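Local structure of putative uncharacterized protein (Photobacterium profundum, 3R87) at residues Asp17-His20 with Val24-Pro27. The protein is probably a hot-dog-fold thioesterase of the 4-hydroxybenzoyl-CoA thioesterase family, hydrolysing acyl thioesters. Sequence-based numbering, arbitrary orientation.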
ATOM      1  N   ASP A  17      -6.527  -1.642   4.783  1.00  6.47           N
ATOM      2  CA  ASP A  17      -5.831  -2.773   5.394  1.00  6.57           C
ATOM      3  C   ASP A  17      -6.402  -4.115   4.991  1.00  6.35           C
ATOM      4  O   ASP A  17      -5.695  -5.127   5.140  1.00  7.21           O
ATOM      5  CB  ASP A  17      -5.917  -2.604   6.914  1.00  7.19           C
ATOM      6  CG  ASP A  17      -5.214  -1.325   7.373  1.00  6.95           C
ATOM      7  OD1 ASP A  17      -3.961  -1.279   7.156  1.00  7.96           O
ATOM      8  OD2 ASP A  17      -5.865  -0.398   7.866  1.00  8.04           O
ATOM      9  N   THR A  18      -7.657  -4.174   4.586  1.00  6.98           N
ATOM     10  CA  THR A  18      -8.344  -5.429   4.322  1.00  7.02           C
ATOM     11  C   THR A  18      -8.252  -5.792   2.840  1.00  6.96           C
ATOM     12  O   THR A  18      -7.973  -4.930   1.986  1.00  8.10           O
ATOM     13  CB  THR A  18      -9.780  -5.386   4.762  1.00  8.06           C
ATOM     14  OG1 THR A  18     -10.430  -4.349   4.000  1.00  8.51           O
ATOM     15  CG2 THR A  18      -9.896  -5.114   6.274  1.00  9.94           C
ATOM     16  N   ASP A  19      -8.514  -7.046   2.544  1.00  7.40           N
ATOM     17  CA  ASP A  19      -8.719  -7.507   1.153  1.00  7.31           C
ATOM     18  C   ASP A  19     -10.104  -8.094   1.020  1.00  7.53           C
ATOM     19  O   ASP A  19     -10.885  -8.162   1.968  1.00  7.96           O
ATOM     20  CB  ASP A  19      -7.573  -8.423   0.702  1.00  8.41           C
ATOM     21  CG  ASP A  19      -7.525  -9.705   1.464  1.00  8.91           C
ATOM     22  OD1 ASP A  19      -8.602 -10.293   1.730  1.00  9.75           O
ATOM     23  OD2 ASP A  19      -6.413 -10.157   1.810  1.00 11.19           O
ATOM     24  N   HIS A  20     -10.444  -8.528  -0.215  1.00  7.89           N
ATOM     25  CA  HIS A  20     -11.785  -8.989  -0.486  1.00  8.49           C
ATOM     26  C   HIS A  20     -12.139 -10.284   0.239  1.00  9.00           C
ATOM     27  O   HIS A  20     -13.318 -10.657   0.243  1.00 10.43           O
ATOM     28  CB  HIS A  20     -12.022  -9.149  -2.013  1.00  9.95           C
ATOM     29  CG  HIS A  20     -11.208 -10.207  -2.632  1.00  9.84           C
ATOM     30  ND1 HIS A  20      -9.958  -9.936  -3.127  1.00 10.26           N
ATOM     31  CD2 HIS A  20     -11.486 -11.528  -2.837  1.00 12.68           C
ATOM     32  CE1 HIS A  20      -9.483 -11.061  -3.614  1.00 12.67           C
ATOM     33  NE2 HIS A  20     -10.359 -12.049  -3.455  1.00 14.44           N
ATOM     34  N   VAL A  24      -7.462  -8.647   7.159  1.00  7.15           N
ATOM     35  CA  VAL A  24      -6.266  -7.893   6.839  1.00  6.93           C
ATOM     36  C   VAL A  24      -5.410  -8.694   5.872  1.00  6.57           C
ATOM     37  O   VAL A  24      -5.117  -9.874   6.107  1.00  7.68           O
ATOM     38  CB  VAL A  24      -5.493  -7.504   8.100  1.00  7.16           C
ATOM     39  CG1 VAL A  24      -4.132  -6.927   7.769  1.00  7.90           C
ATOM     40  CG2 VAL A  24      -6.301  -6.534   8.934  1.00  8.27           C
ATOM     41  N   TYR A  25      -4.955  -8.015   4.819  1.00  6.23           N
ATOM     42  CA  TYR A  25      -4.058  -8.539   3.814  1.00  6.88           C
ATOM     43  C   TYR A  25      -2.678  -8.735   4.451  1.00  6.56           C
ATOM     44  O   TYR A  25      -2.105  -7.766   4.988  1.00  6.94           O
ATOM     45  CB  TYR A  25      -4.074  -7.535   2.639  1.00  7.29           C
ATOM     46  CG  TYR A  25      -3.099  -7.872   1.538  1.00  8.17           C
ATOM     47  CD1 TYR A  25      -3.165  -9.043   0.853  1.00  9.53           C
ATOM     48  CD2 TYR A  25      -2.127  -6.922   1.173  1.00  8.59           C
ATOM     49  CE1 TYR A  25      -2.183  -9.298  -0.187  1.00  9.57           C
ATOM     50  CE2 TYR A  25      -1.197  -7.166   0.172  1.00  9.09           C
ATOM     51  CZ  TYR A  25      -1.250  -8.372  -0.471  1.00  8.50           C
ATOM     52  OH  TYR A  25      -0.258  -8.649  -1.413  1.00  9.72           O
ATOM     53  N   HIS A  26      -2.123  -9.948   4.387  1.00  6.77           N
ATOM     54  CA  HIS A  26      -1.017 -10.313   5.289  1.00  7.44           C
ATOM     55  C   HIS A  26       0.218  -9.454   5.209  1.00  7.03           C
ATOM     56  O   HIS A  26       0.866  -9.247   6.253  1.00  7.71           O
ATOM     57  CB  HIS A  26      -0.704 -11.812   5.217  1.00  8.59           C
ATOM     58  CG  HIS A  26      -0.034 -12.241   3.940  1.00  8.95           C
ATOM     59  ND1 HIS A  26      -0.736 -12.575   2.815  1.00 10.34           N
ATOM     60  CD2 HIS A  26       1.280 -12.342   3.605  1.00  9.40           C
ATOM     61  CE1 HIS A  26       0.142 -12.842   1.845  1.00 11.54           C
ATOM     62  NE2 HIS A  26       1.379 -12.703   2.252  1.00 10.90           N
ATOM     63  N   PRO A  27       0.663  -8.934   4.041  1.00  7.27           N
ATOM     64  CA  PRO A  27       1.858  -8.096   4.042  1.00  7.99           C
ATOM     65  C   PRO A  27       1.736  -6.879   4.919  1.00  7.73           C
ATOM     66  O   PRO A  27       2.731  -6.312   5.412  1.00  9.34           O
ATOM     67  CB  PRO A  27       2.059  -7.724   2.590  1.00  9.05           C
ATOM     68  CG  PRO A  27       1.441  -8.893   1.861  1.00  9.68           C
ATOM     69  CD  PRO A  27       0.190  -9.202   2.659  1.00  8.11           C
TER
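Two different first torsions bring Asp19 and Tyr25 together: the Asp19 carboxylate is tucked between its own backbone N and carbonyl carbon (chi1 66°), whereas the Tyr25 ring swings anti to its backbone N (chi1 175°). As a result Asp19 OD2 comes in at the edge of the ring, near its plane, 3.6 Å from Tyr25 CD1 and 3.5 Å from Tyr25 CA. From that position beside CD1 the carboxylate oxygen faces ring CH rather than the pi cloud. The carboxylate and ring planes stand 70° apart, and the two side chains run nearly perpendicular to each other. Asp19 OD1, the other oxygen, is hydrogen-bonded to Ser21 OG. The backbones themselves join in a single beta bridge, Thr18 with Val24, with their CA atoms 4.1 Å apart. The bridge thus pins together the loop that leads from strand 7-12 into helix 28-41, the long central helix around which the sheet of a hot-dog domain wraps. The hydrogen bond between the segments runs from Tyr25 N to Asp17 O, 3.0 Å. The same Asp17 O receives a CA-H...O contact from Val24 CA at 3.3 Å and a hydrogen bond from Asn28 ND2, while Val24 CG1 lies 3.5 Å from it. Val24 also packs on Phe29 and Tyr32 of that helix, and Tyr32 OH hydrogen-bonds Asp17 OD1. On the assembly side, Thr18 OG1 bonds His20 ND1 of the second subunit, and Tyr25 packs on Glu16 of that subunit and on Lys31 of the third.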